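Long-range contacts in PUA domain-containing protein (PDB 1Q7H), which is of unknown function but carries a PUA domain, a fold generally associated with RNA binding, and may act in translation initiation: residues Ile117-Ala122 / Ile140-Gly145; Ser69-Thr74 / Lys103-Phe108; Ile24-Glu29 / Val60-Tyr65; Val95-Ser100 / Met124-Val129. One frame throughout, in Å; residues are numbered along the deposited sequence.

Interaction 1 of 4, residues Ile117-Ala122 / Ile140-Gly145; sequences IAVGMA and IIHFPG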
loop_
_atom_site.group_PDB
_atom_site.type_symbol
_atom_site.label_atom_id
_atom_site.label_comp_id
_atom_site.label_asym_id
_atom_site.label_seq_id
_atom_site.Cartn_x
_atom_site.Cartn_y
_atom_site.Cartn_z
ATOM N N ILE A 117 -6.863 -3.571 1.428
ATOM C CA ILE A 117 -7.390 -3.549 0.073
ATOM C C ILE A 117 -6.728 -2.569 -0.887
ATOM O O ILE A 117 -6.896 -2.691 -2.089
ATOM C CB ILE A 117 -8.892 -3.263 0.108
ATOM C CG1 ILE A 117 -9.140 -1.904 0.773
ATOM C CG2 ILE A 117 -9.615 -4.390 0.859
ATOM C CD1 ILE A 117 -10.610 -1.539 0.918
ATOM N N ALA A 118 -5.977 -1.600 -0.374
ATOM C CA ALA A 118 -5.327 -0.653 -1.269
ATOM C C ALA A 118 -4.247 0.166 -0.594
ATOM O O ALA A 118 -4.110 0.162 0.632
ATOM C CB ALA A 118 -6.370 0.295 -1.877
ATOM N N VAL A 119 -3.462 0.846 -1.424
ATOM C CA VAL A 119 -2.426 1.745 -0.948
ATOM C C VAL A 119 -2.858 3.105 -1.469
ATOM O O VAL A 119 -3.334 3.225 -2.600
ATOM C CB VAL A 119 -1.035 1.414 -1.516
ATOM C CG1 VAL A 119 -0.001 2.446 -0.999
ATOM C CG2 VAL A 119 -0.631 0.018 -1.093
ATOM N N GLY A 120 -2.730 4.128 -0.638
ATOM C CA GLY A 120 -3.124 5.449 -1.074
ATOM C C GLY A 120 -2.124 6.510 -0.668
ATOM O O GLY A 120 -1.116 6.237 -0.019
HETATM N N MSE A 121 -2.416 7.735 -1.073
HETATM C CA MSE A 121 -1.583 8.874 -0.759
HETATM C C MSE A 121 -2.583 9.844 -0.131
HETATM O O MSE A 121 -3.568 10.227 -0.764
HETATM C CB MSE A 121 -0.994 9.445 -2.046
HETATM C CG MSE A 121 0.452 9.865 -1.933
HETATM SE SE MSE A 121 1.683 8.391 -1.570
HETATM C CE MSE A 121 3.175 9.444 -0.936
ATOM N N ALA A 122 -2.351 10.206 1.122
ATOM C CA ALA A 122 -3.252 11.102 1.831
ATOM C C ALA A 122 -3.386 12.473 1.178
ATOM O O ALA A 122 -2.402 13.072 0.751
ATOM C CB ALA A 122 -2.787 11.261 3.279
ATOM N N ILE A 140 -6.144 6.726 -4.429
ATOM C CA ILE A 140 -5.614 5.355 -4.389
ATOM C C ILE A 140 -4.572 5.139 -5.485
ATOM O O ILE A 140 -4.837 5.398 -6.660
ATOM C CB ILE A 140 -6.749 4.304 -4.537
ATOM C CG1 ILE A 140 -7.315 3.917 -3.166
ATOM C CG2 ILE A 140 -6.197 3.021 -5.141
ATOM C CD1 ILE A 140 -7.256 4.968 -2.130
ATOM N N ILE A 141 -3.391 4.660 -5.101
ATOM C CA ILE A 141 -2.318 4.439 -6.068
ATOM C C ILE A 141 -2.057 2.966 -6.391
ATOM O O ILE A 141 -1.305 2.649 -7.317
ATOM C CB ILE A 141 -0.997 5.095 -5.609
ATOM C CG1 ILE A 141 -0.546 4.500 -4.274
ATOM C CG2 ILE A 141 -1.182 6.606 -5.482
ATOM C CD1 ILE A 141 0.785 5.049 -3.798
ATOM N N HIS A 142 -2.658 2.068 -5.620
ATOM C CA HIS A 142 -2.519 0.642 -5.882
ATOM C C HIS A 142 -3.699 -0.100 -5.295
ATOM O O HIS A 142 -4.088 0.132 -4.149
ATOM C CB HIS A 142 -1.228 0.054 -5.300
ATOM C CG HIS A 142 -1.145 -1.437 -5.445
ATOM N ND1 HIS A 142 -0.885 -2.279 -4.385
ATOM C CD2 HIS A 142 -1.388 -2.239 -6.508
ATOM C CE1 HIS A 142 -0.979 -3.535 -4.786
ATOM N NE2 HIS A 142 -1.285 -3.538 -6.072
ATOM N N PHE A 143 -4.263 -1.005 -6.085
ATOM C CA PHE A 143 -5.409 -1.784 -5.650
ATOM C C PHE A 143 -5.376 -3.109 -6.391
ATOM O O PHE A 143 -4.657 -3.248 -7.376
ATOM C CB PHE A 143 -6.704 -1.009 -5.932
ATOM C CG PHE A 143 -6.873 -0.608 -7.369
ATOM C CD1 PHE A 143 -7.632 -1.385 -8.239
ATOM C CD2 PHE A 143 -6.258 0.537 -7.859
ATOM C CE1 PHE A 143 -7.776 -1.025 -9.577
ATOM C CE2 PHE A 143 -6.397 0.903 -9.205
ATOM C CZ PHE A 143 -7.157 0.117 -10.059
ATOM N N PRO A 144 -6.164 -4.098 -5.940
ATOM C CA PRO A 144 -6.154 -5.397 -6.616
ATOM C C PRO A 144 -6.508 -5.348 -8.105
ATOM O O PRO A 144 -7.440 -4.660 -8.511
ATOM C CB PRO A 144 -7.163 -6.214 -5.812
ATOM C CG PRO A 144 -7.131 -5.568 -4.441
ATOM C CD PRO A 144 -7.114 -4.105 -4.814
ATOM N N GLY A 145 -5.755 -6.092 -8.908
ATOM C CA GLY A 145 -6.022 -6.144 -10.333
ATOM C C GLY A 145 -5.691 -4.888 -11.116
ATOM O O GLY A 145 -6.062 -4.777 -12.284
#
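The imidazole of His-142 meets Val-119 edge-on, the CG2 methyl lying near the ring plane, while Phe-51 from outside the two segments forms an edge-to-face pair with the same ring. The Phe-143 ring turns away from strand 117-122, but its root still packs, CB lying 4.3 Å from Ala-118 CB. Pro-144 presents the rim of its ring to the backbone, with CD 3.1 Å from Ile-117 O.

Three backbone bonds set the register. Val-119 N donates to His-142 O at 2.9 Å, and Val-119 O takes Ile-141 N at 2.9 Å together with a longer, weak bond from His-142 N (3.3 Å). One carbonyl thus serves two successive amides, which puts both Ile-141 and His-142 opposite Val-119. Ile-141 CG1 sits between its own N and carbonyl carbon (chi1 61°), a torsion that swings the branch back over the neighbouring strand. There CD1 lies 3.9 Å from Val-119 CG1 and 4.1 Å from the selenium SE of Met-121. With an alanine at Ile-141, a gap would probably open beside Val-119 CG1, and the Met-121 selenium would lose one apolar neighbour.

Beyond the doubled position, Gly-120 pairs with Ile-140 at a non-hydrogen-bonded site. The register shift of one residue defines a classic beta bulge in an antiparallel pair of the PUA-domain sheet.

Interaction 2 of 4, residues Ser69-Thr74 / Lys103-Phe108; sequences SRNIVT and KGDMIF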
loop_
_atom_site.group_PDB
_atom_site.type_symbol
_atom_site.label_atom_id
_atom_site.label_comp_id
_atom_site.label_asym_id
_atom_site.label_seq_id
_atom_site.Cartn_x
_atom_site.Cartn_y
_atom_site.Cartn_z
ATOM N N SER A 69 2.471 -1.075 10.538
ATOM C CA SER A 69 2.100 -0.699 11.899
ATOM C C SER A 69 1.720 0.771 12.001
ATOM O O SER A 69 1.385 1.252 13.075
ATOM C CB SER A 69 3.240 -0.997 12.872
ATOM O OG SER A 69 4.405 -0.271 12.524
ATOM N N ARG A 70 1.788 1.490 10.888
ATOM C CA ARG A 70 1.414 2.899 10.894
ATOM C C ARG A 70 0.755 3.273 9.583
ATOM O O ARG A 70 0.809 2.515 8.615
ATOM C CB ARG A 70 2.645 3.793 11.140
ATOM C CG ARG A 70 3.826 3.536 10.199
ATOM C CD ARG A 70 5.090 4.277 10.661
ATOM N NE ARG A 70 5.013 5.720 10.435
ATOM C CZ ARG A 70 5.449 6.349 9.342
ATOM N NH1 ARG A 70 6.011 5.673 8.348
ATOM N NH2 ARG A 70 5.318 7.666 9.242
ATOM N N ASN A 71 0.112 4.436 9.584
ATOM C CA ASN A 71 -0.560 4.993 8.419
ATOM C C ASN A 71 -1.705 4.150 7.912
ATOM O O ASN A 71 -1.967 4.113 6.719
ATOM C CB ASN A 71 0.452 5.231 7.301
ATOM C CG ASN A 71 1.486 6.281 7.675
ATOM O OD1 ASN A 71 1.582 6.677 8.835
ATOM N ND2 ASN A 71 2.265 6.727 6.699
ATOM N N ILE A 72 -2.394 3.488 8.829
ATOM C CA ILE A 72 -3.519 2.648 8.466
ATOM C C ILE A 72 -4.829 3.436 8.468
ATOM O O ILE A 72 -5.059 4.281 9.329
ATOM C CB ILE A 72 -3.649 1.464 9.435
ATOM C CG1 ILE A 72 -2.439 0.544 9.304
ATOM C CG2 ILE A 72 -4.905 0.679 9.139
ATOM C CD1 ILE A 72 -2.337 -0.452 10.450
ATOM N N VAL A 73 -5.677 3.145 7.491
ATOM C CA VAL A 73 -6.972 3.796 7.359
ATOM C C VAL A 73 -8.012 2.714 7.150
ATOM O O VAL A 73 -7.887 1.890 6.246
ATOM C CB VAL A 73 -6.999 4.743 6.142
ATOM C CG1 VAL A 73 -8.351 5.405 6.027
ATOM C CG2 VAL A 73 -5.901 5.787 6.279
ATOM N N THR A 74 -9.031 2.705 7.999
ATOM C CA THR A 74 -10.090 1.713 7.908
ATOM C C THR A 74 -11.343 2.324 7.300
ATOM O O THR A 74 -11.812 3.371 7.747
ATOM C CB THR A 74 -10.414 1.151 9.291
ATOM O OG1 THR A 74 -9.216 0.618 9.852
ATOM C CG2 THR A 74 -11.477 0.040 9.202
ATOM N N LYS A 103 -1.166 15.112 5.147
ATOM C CA LYS A 103 -1.274 15.210 3.700
ATOM C C LYS A 103 0.071 14.839 3.092
ATOM O O LYS A 103 1.110 15.342 3.515
ATOM C CB LYS A 103 -1.661 16.640 3.306
ATOM C CG LYS A 103 -1.908 16.813 1.825
ATOM C CD LYS A 103 -2.677 18.085 1.523
ATOM C CE LYS A 103 -3.069 18.144 0.054
ATOM N NZ LYS A 103 -4.002 19.270 -0.215
ATOM N N GLY A 104 0.059 13.938 2.115
ATOM C CA GLY A 104 1.309 13.541 1.491
ATOM C C GLY A 104 1.851 12.183 1.912
ATOM O O GLY A 104 2.664 11.605 1.199
ATOM N N ASP A 105 1.421 11.679 3.067
ATOM C CA ASP A 105 1.863 10.370 3.543
ATOM C C ASP A 105 1.243 9.244 2.713
ATOM O O ASP A 105 0.148 9.378 2.161
ATOM C CB ASP A 105 1.429 10.122 4.996
ATOM C CG ASP A 105 2.083 11.057 5.987
ATOM O OD1 ASP A 105 3.106 11.675 5.642
ATOM O OD2 ASP A 105 1.572 11.158 7.125
HETATM N N MSE A 106 1.944 8.126 2.634
HETATM C CA MSE A 106 1.410 6.963 1.942
HETATM C C MSE A 106 0.514 6.316 3.005
HETATM O O MSE A 106 0.903 6.232 4.172
HETATM C CB MSE A 106 2.538 6.001 1.565
HETATM C CG MSE A 106 2.094 4.837 0.704
HETATM SE SE MSE A 106 3.615 3.730 0.173
HETATM C CE MSE A 106 4.409 4.901 -1.140
ATOM N N ILE A 107 -0.686 5.888 2.620
ATOM C CA ILE A 107 -1.579 5.243 3.571
ATOM C C ILE A 107 -1.952 3.850 3.094
ATOM O O ILE A 107 -1.925 3.549 1.899
ATOM C CB ILE A 107 -2.874 6.057 3.810
ATOM C CG1 ILE A 107 -3.673 6.184 2.511
ATOM C CG2 ILE A 107 -2.515 7.419 4.378
ATOM C CD1 ILE A 107 -5.095 6.641 2.710
ATOM N N PHE A 108 -2.312 3.005 4.050
ATOM C CA PHE A 108 -2.659 1.628 3.772
ATOM C C PHE A 108 -4.095 1.424 4.206
ATOM O O PHE A 108 -4.412 1.485 5.389
ATOM C CB PHE A 108 -1.671 0.742 4.524
ATOM C CG PHE A 108 -0.247 1.148 4.286
ATOM C CD1 PHE A 108 0.283 1.103 3.003
ATOM C CD2 PHE A 108 0.529 1.670 5.313
ATOM C CE1 PHE A 108 1.572 1.580 2.739
ATOM C CE2 PHE A 108 1.814 2.150 5.066
ATOM C CZ PHE A 108 2.341 2.106 3.775
#
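Asn-71 grips the strand entering at Met-106 with both its side chain and its backbone. ND2 donates to Met-106 O at 2.9 Å, meeting that carbonyl almost end-on (C=O...N 163°), although the acceptor lies 21° out of the amide plane. Asn-71 O in turn accepts from Phe-108 N at 2.9 Å, and Val-73 N donates to Phe-108 O at 3.0 Å. Since Phe-108 bonds to the residues before and after Ile-72, the pairing of Ile-72 with Phe-108 is a parallel bridge.

Side chains fill in around these bonds. The Phe-108 ring turns its edge to the Arg-70 carbonyl, whose O lies in the ring plane 3.4 Å from CD2. On the other side of the bridge from that ring, the side chains of Val-73 and Ile-107 cross at a slant, Val-73 CG2 coming 3.8 Å from Ile-107 CD1.

A second shell lies around the asparagine. Its CG is anti to the carbonyl carbon (chi1 -64°), which directs the amide to Met-106. Asn-71 OD1 lies 3.6 Å above the plane of the Arg-70 guanidinium, offset toward its rim. Asp-98 OD2 accepts from Asn-71 N, and Arg-70 NH1 bonds to Arg-21 O.

Phe-108 also makes an edge-to-face pair with Tyr-22 and touches Pro-58, so the face bearing Ile-72 and Phe-108 looks toward the N-terminal part of the chain. Strand 72-75 lies between strands 106-111 and 94-97, and on the far side of 106-111 runs strand 116-122, whose Phe-116 touches both Ile-72 and Phe-108.

Interaction 3 of 4, residues Ile24-Glu29 / Val60-Tyr65; sequences IDITGE and VYLLNY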
loop_
_atom_site.group_PDB
_atom_site.type_symbol
_atom_site.label_atom_id
_atom_site.label_comp_id
_atom_site.label_asym_id
_atom_site.label_seq_id
_atom_site.Cartn_x
_atom_site.Cartn_y
_atom_site.Cartn_z
ATOM N N ILE A 24 6.396 -2.646 8.083
ATOM C CA ILE A 24 6.170 -3.864 7.299
ATOM C C ILE A 24 7.492 -4.625 7.399
ATOM O O ILE A 24 8.512 -4.211 6.841
ATOM C CB ILE A 24 5.824 -3.517 5.815
ATOM C CG1 ILE A 24 4.536 -2.682 5.777
ATOM C CG2 ILE A 24 5.643 -4.798 4.991
ATOM C CD1 ILE A 24 4.119 -2.172 4.416
ATOM N N ASP A 25 7.469 -5.735 8.123
ATOM C CA ASP A 25 8.670 -6.526 8.373
ATOM C C ASP A 25 8.943 -7.703 7.443
ATOM O O ASP A 25 8.319 -8.756 7.572
ATOM C CB ASP A 25 8.624 -7.035 9.822
ATOM C CG ASP A 25 9.889 -7.765 10.236
ATOM O OD1 ASP A 25 10.735 -8.081 9.369
ATOM O OD2 ASP A 25 10.032 -8.034 11.443
ATOM N N ILE A 26 9.887 -7.531 6.517
ATOM C CA ILE A 26 10.270 -8.607 5.603
ATOM C C ILE A 26 11.773 -8.840 5.697
ATOM O O ILE A 26 12.383 -9.399 4.795
ATOM C CB ILE A 26 9.920 -8.295 4.131
ATOM C CG1 ILE A 26 10.433 -6.906 3.754
ATOM C CG2 ILE A 26 8.415 -8.408 3.910
ATOM C CD1 ILE A 26 10.256 -6.577 2.284
ATOM N N THR A 27 12.369 -8.395 6.793
ATOM C CA THR A 27 13.803 -8.565 6.996
ATOM C C THR A 27 14.165 -10.034 6.832
ATOM O O THR A 27 13.500 -10.903 7.387
ATOM C CB THR A 27 14.210 -8.103 8.404
ATOM O OG1 THR A 27 14.087 -6.679 8.485
ATOM C CG2 THR A 27 15.642 -8.505 8.713
ATOM N N GLY A 28 15.204 -10.308 6.049
ATOM C CA GLY A 28 15.623 -11.683 5.838
ATOM C C GLY A 28 14.975 -12.403 4.666
ATOM O O GLY A 28 15.429 -13.477 4.278
ATOM N N GLU A 29 13.918 -11.834 4.098
ATOM C CA GLU A 29 13.247 -12.468 2.962
ATOM C C GLU A 29 14.045 -12.238 1.674
ATOM O O GLU A 29 14.438 -11.110 1.372
ATOM C CB GLU A 29 11.844 -11.885 2.800
ATOM C CG GLU A 29 11.005 -11.920 4.072
ATOM C CD GLU A 29 10.023 -13.082 4.115
ATOM O OE1 GLU A 29 10.054 -13.938 3.202
ATOM O OE2 GLU A 29 9.215 -13.133 5.073
ATOM N N VAL A 60 -0.785 -5.131 -2.265
ATOM C CA VAL A 60 -1.829 -5.495 -1.332
ATOM C C VAL A 60 -1.518 -6.881 -0.769
ATOM O O VAL A 60 -1.953 -7.205 0.328
ATOM C CB VAL A 60 -3.234 -5.485 -1.980
ATOM C CG1 VAL A 60 -3.703 -4.042 -2.168
ATOM C CG2 VAL A 60 -3.204 -6.222 -3.318
ATOM N N TYR A 61 -0.752 -7.691 -1.506
ATOM C CA TYR A 61 -0.398 -9.023 -1.006
ATOM C C TYR A 61 0.564 -8.872 0.162
ATOM O O TYR A 61 0.440 -9.571 1.164
ATOM C CB TYR A 61 0.270 -9.881 -2.087
ATOM C CG TYR A 61 -0.527 -9.988 -3.359
ATOM C CD1 TYR A 61 -1.922 -10.061 -3.328
ATOM C CD2 TYR A 61 0.108 -10.005 -4.599
ATOM C CE1 TYR A 61 -2.666 -10.145 -4.509
ATOM C CE2 TYR A 61 -0.619 -10.090 -5.781
ATOM C CZ TYR A 61 -2.001 -10.158 -5.732
ATOM O OH TYR A 61 -2.708 -10.230 -6.904
ATOM N N LEU A 62 1.529 -7.964 0.032
ATOM C CA LEU A 62 2.477 -7.757 1.116
ATOM C C LEU A 62 1.744 -7.174 2.326
ATOM O O LEU A 62 1.991 -7.576 3.456
ATOM C CB LEU A 62 3.615 -6.823 0.696
ATOM C CG LEU A 62 4.601 -6.481 1.824
ATOM C CD1 LEU A 62 5.175 -7.774 2.422
ATOM C CD2 LEU A 62 5.727 -5.619 1.289
ATOM N N LEU A 63 0.836 -6.234 2.092
ATOM C CA LEU A 63 0.099 -5.636 3.196
ATOM C C LEU A 63 -0.634 -6.699 4.022
ATOM O O LEU A 63 -0.767 -6.575 5.243
ATOM C CB LEU A 63 -0.906 -4.609 2.673
ATOM C CG LEU A 63 -0.362 -3.299 2.094
ATOM C CD1 LEU A 63 -1.533 -2.412 1.717
ATOM C CD2 LEU A 63 0.515 -2.586 3.103
ATOM N N ASN A 64 -1.091 -7.751 3.359
ATOM C CA ASN A 64 -1.827 -8.795 4.053
ATOM C C ASN A 64 -0.937 -9.899 4.589
ATOM O O ASN A 64 -1.350 -10.659 5.455
ATOM C CB ASN A 64 -2.915 -9.359 3.141
ATOM C CG ASN A 64 -4.060 -8.378 2.948
ATOM O OD1 ASN A 64 -4.364 -7.938 1.825
ATOM N ND2 ASN A 64 -4.699 -8.021 4.051
ATOM N N TYR A 65 0.293 -9.971 4.086
ATOM C CA TYR A 65 1.253 -10.968 4.538
ATOM C C TYR A 65 2.000 -10.430 5.768
ATOM O O TYR A 65 2.256 -11.156 6.723
ATOM C CB TYR A 65 2.236 -11.280 3.404
ATOM C CG TYR A 65 3.469 -12.046 3.826
ATOM C CD1 TYR A 65 3.363 -13.216 4.579
ATOM C CD2 TYR A 65 4.743 -11.622 3.444
ATOM C CE1 TYR A 65 4.491 -13.947 4.942
ATOM C CE2 TYR A 65 5.881 -12.352 3.795
ATOM C CZ TYR A 65 5.748 -13.512 4.544
ATOM O OH TYR A 65 6.864 -14.244 4.900
#
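Ile-24, Ile-26 and Glu-29 belong to a loop that closes over helix 60-65 in the DUF1947 (pre-PUA) region, giving an apolar contact with one polar link at its outer end. Leu-62 is central to the apolar part. Its CG is anti to the backbone N (chi1 176°), which turns the branched end toward both isoleucines: CG lies 3.7 Å from Ile-24 CG2, and CD1 lies 3.6 Å from Ile-26 CG2, the latter pair of side chains crossing at about a right angle. One helix position on, Leu-63 CB points away, but CD2 returns to within 3.9 Å of Ile-24 CD1.

The polar link joins Tyr-65 OH to Glu-29 OE2, a short hydrogen bond of 2.6 Å donated by the phenol. It reaches the syn side of the carboxylate, 24° out of its plane, and OE2 lies near the plane of the ring at its edge, with carboxylate and ring 78° apart. The two side chains approach from opposite directions. A leucine in place of Glu-29 would probably leave the Tyr-65 hydroxyl without this acceptor and the ring freer to move.

The loop has its own supports. Ile-26 to Glu-29 is a type II turn, with Glu-29 N bonded to Ile-26 O at 3.0 Å, and Asp-25 OD1 accepts from Thr-27 N in an Asx turn.

Helix 9-20 flanks the contact: Met-19 touches Ile-24, Ile-26 and Leu-62, and Trp-16 NE1 bonds to Glu-29 O. Strand 47-52 meets Leu-62, while Leu-63 reaches Phe-116 and Val-119 on strand 116-122.

Interaction 4 of 4, residues Val95-Ser100 / Met124-Val129; sequences VSMDDS and MDAGEV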
loop_
_atom_site.group_PDB
_atom_site.type_symbol
_atom_site.label_atom_id
_atom_site.label_comp_id
_atom_site.label_asym_id
_atom_site.label_seq_id
_atom_site.Cartn_x
_atom_site.Cartn_y
_atom_site.Cartn_z
ATOM N N VAL A 95 -13.763 4.943 8.747
ATOM C CA VAL A 95 -14.170 4.556 10.089
ATOM C C VAL A 95 -13.138 5.013 11.129
ATOM O O VAL A 95 -13.491 5.537 12.185
ATOM C CB VAL A 95 -14.339 3.026 10.169
ATOM C CG1 VAL A 95 -14.769 2.615 11.563
ATOM C CG2 VAL A 95 -15.355 2.572 9.147
ATOM N N SER A 96 -11.860 4.820 10.823
ATOM C CA SER A 96 -10.799 5.223 11.736
ATOM C C SER A 96 -9.492 5.304 10.977
ATOM O O SER A 96 -9.381 4.792 9.874
ATOM C CB SER A 96 -10.666 4.208 12.877
ATOM O OG SER A 96 -10.301 2.936 12.362
HETATM N N MSE A 97 -8.498 5.951 11.564
HETATM C CA MSE A 97 -7.214 6.063 10.906
HETATM C C MSE A 97 -6.154 6.501 11.901
HETATM O O MSE A 97 -6.471 6.993 12.987
HETATM C CB MSE A 97 -7.305 7.063 9.743
HETATM C CG MSE A 97 -7.471 8.518 10.173
HETATM SE SE MSE A 97 -8.056 9.758 8.766
HETATM C CE MSE A 97 -6.495 9.780 7.616
ATOM N N ASP A 98 -4.895 6.285 11.529
ATOM C CA ASP A 98 -3.752 6.675 12.345
ATOM C C ASP A 98 -3.846 8.201 12.512
ATOM O O ASP A 98 -3.888 8.923 11.524
ATOM C CB ASP A 98 -2.469 6.302 11.601
ATOM C CG ASP A 98 -1.225 6.472 12.444
ATOM O OD1 ASP A 98 -1.099 7.494 13.159
ATOM O OD2 ASP A 98 -0.359 5.582 12.375
ATOM N N ASP A 99 -3.886 8.707 13.742
ATOM C CA ASP A 99 -4.005 10.155 13.892
ATOM C C ASP A 99 -2.742 10.925 13.566
ATOM O O ASP A 99 -2.726 12.146 13.650
ATOM C CB ASP A 99 -4.521 10.551 15.287
ATOM C CG ASP A 99 -3.647 10.039 16.417
ATOM O OD1 ASP A 99 -2.407 10.043 16.276
ATOM O OD2 ASP A 99 -4.210 9.649 17.465
ATOM N N SER A 100 -1.688 10.228 13.163
ATOM C CA SER A 100 -0.462 10.922 12.827
ATOM C C SER A 100 -0.356 11.147 11.320
ATOM O O SER A 100 0.598 11.745 10.848
ATOM C CB SER A 100 0.753 10.149 13.343
ATOM O OG SER A 100 0.986 8.985 12.584
HETATM N N MSE A 124 -5.451 14.740 2.894
HETATM C CA MSE A 124 -5.865 15.531 4.055
HETATM C C MSE A 124 -5.169 15.024 5.320
HETATM O O MSE A 124 -4.734 13.869 5.372
HETATM C CB MSE A 124 -7.383 15.406 4.278
HETATM C CG MSE A 124 -8.271 15.975 3.179
HETATM SE SE MSE A 124 -10.163 15.536 3.427
HETATM C CE MSE A 124 -10.538 16.672 4.955
ATOM N N ASP A 125 -5.076 15.883 6.339
ATOM C CA ASP A 125 -4.483 15.491 7.615
ATOM C C ASP A 125 -5.548 14.717 8.409
ATOM O O ASP A 125 -6.742 14.984 8.278
ATOM C CB ASP A 125 -4.054 16.712 8.439
ATOM C CG ASP A 125 -2.993 17.556 7.749
ATOM O OD1 ASP A 125 -2.128 17.006 7.023
ATOM O OD2 ASP A 125 -3.017 18.786 7.957
ATOM N N ALA A 126 -5.117 13.771 9.241
ATOM C CA ALA A 126 -6.057 12.982 10.022
ATOM C C ALA A 126 -6.992 13.846 10.878
ATOM O O ALA A 126 -8.159 13.510 11.065
ATOM C CB ALA A 126 -5.306 12.002 10.902
ATOM N N GLY A 127 -6.476 14.952 11.398
ATOM C CA GLY A 127 -7.297 15.820 12.227
ATOM C C GLY A 127 -8.527 16.362 11.517
ATOM O O GLY A 127 -9.643 16.269 12.026
ATOM N N GLU A 128 -8.318 16.939 10.339
ATOM C CA GLU A 128 -9.405 17.513 9.559
ATOM C C GLU A 128 -10.382 16.443 9.079
ATOM O O GLU A 128 -11.594 16.667 9.065
ATOM C CB GLU A 128 -8.826 18.300 8.373
ATOM C CG GLU A 128 -9.860 18.823 7.386
ATOM C CD GLU A 128 -9.290 19.855 6.408
ATOM O OE1 GLU A 128 -8.084 19.816 6.104
ATOM O OE2 GLU A 128 -10.067 20.699 5.937
ATOM N N VAL A 129 -9.864 15.282 8.686
ATOM C CA VAL A 129 -10.735 14.195 8.231
ATOM C C VAL A 129 -11.707 13.744 9.322
ATOM O O VAL A 129 -12.907 13.648 9.090
ATOM C CB VAL A 129 -9.923 12.943 7.781
ATOM C CG1 VAL A 129 -10.861 11.757 7.528
ATOM C CG2 VAL A 129 -9.128 13.256 6.523
#
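Met-97, modelled as selenomethionine, starts with CG between its backbone N and carbonyl carbon (chi1 70°), runs extended through chi2, then bends at chi3 (-68°). This course carries the side chain to the first turn of helix 126-132. The selenium SE rests 3.7 Å from Val-129 CG1, the branch anti to that residue's N, and the two side chains cross at a slant. Beyond the bend the terminal CE turns to Ala-126, 4.0 Å from its CA and 4.1 Å from its CB.

Ala-126 CB is enclosed from a second direction by the backbone that follows the strand, with Asp-98 O at 3.4 Å and Asp-99 CA at 3.7 Å. No hydrogen bond spans the two segments, so the approach rests on van der Waals packing, with a small methyl lodged against a chain turn.

That turn is shaped by Asp-98. Its OD1 accepts from Ser-100 N at 2.8 Å, an Asx turn, and from Ser-100 OG at 2.6 Å. Both donors come from the same face of the carboxylate plane, the hydroxyl much further out of it than the amide, bonds consistent with a held turn that carries Asp-99 past the alanine. On the helix side, Asp-125 stands at the N-cap position without a side-chain capping bond; its OD1 instead accepts from Lys-103 N.

Strand 94-97 is an outermost strand of the mixed sheet, beside strand 72-75, whose Val-73 also touches Met-97. Helix 126-132 connects strands 116-122 and 136-142, and so this packing ties their connection to the far edge of the sheet.

In the fold
Interactions 1, 2 and 4 lie within the PUA domain and reach one mixed beta sheet, its strands ordered 89-90, 136-142, 116-122, 106-111, 72-75, 94-97. Interaction 1 joins the second and third strands, interaction 2 the fourth and fifth, and interaction 4 sets a helix against the last. Centres of 1 and 2 are 11 Å apart, those of 2 and 4 only 9 Å. Along the chain, 3 closes before the others open, 2 closes before 1, and 4 interleaves with both. Interaction 3, in the DUF1947 region, is 16 Å from 1 and 2 between centres, yet Leu-63 touches Phe-108 and Ala-118, so the two regions pack as one body.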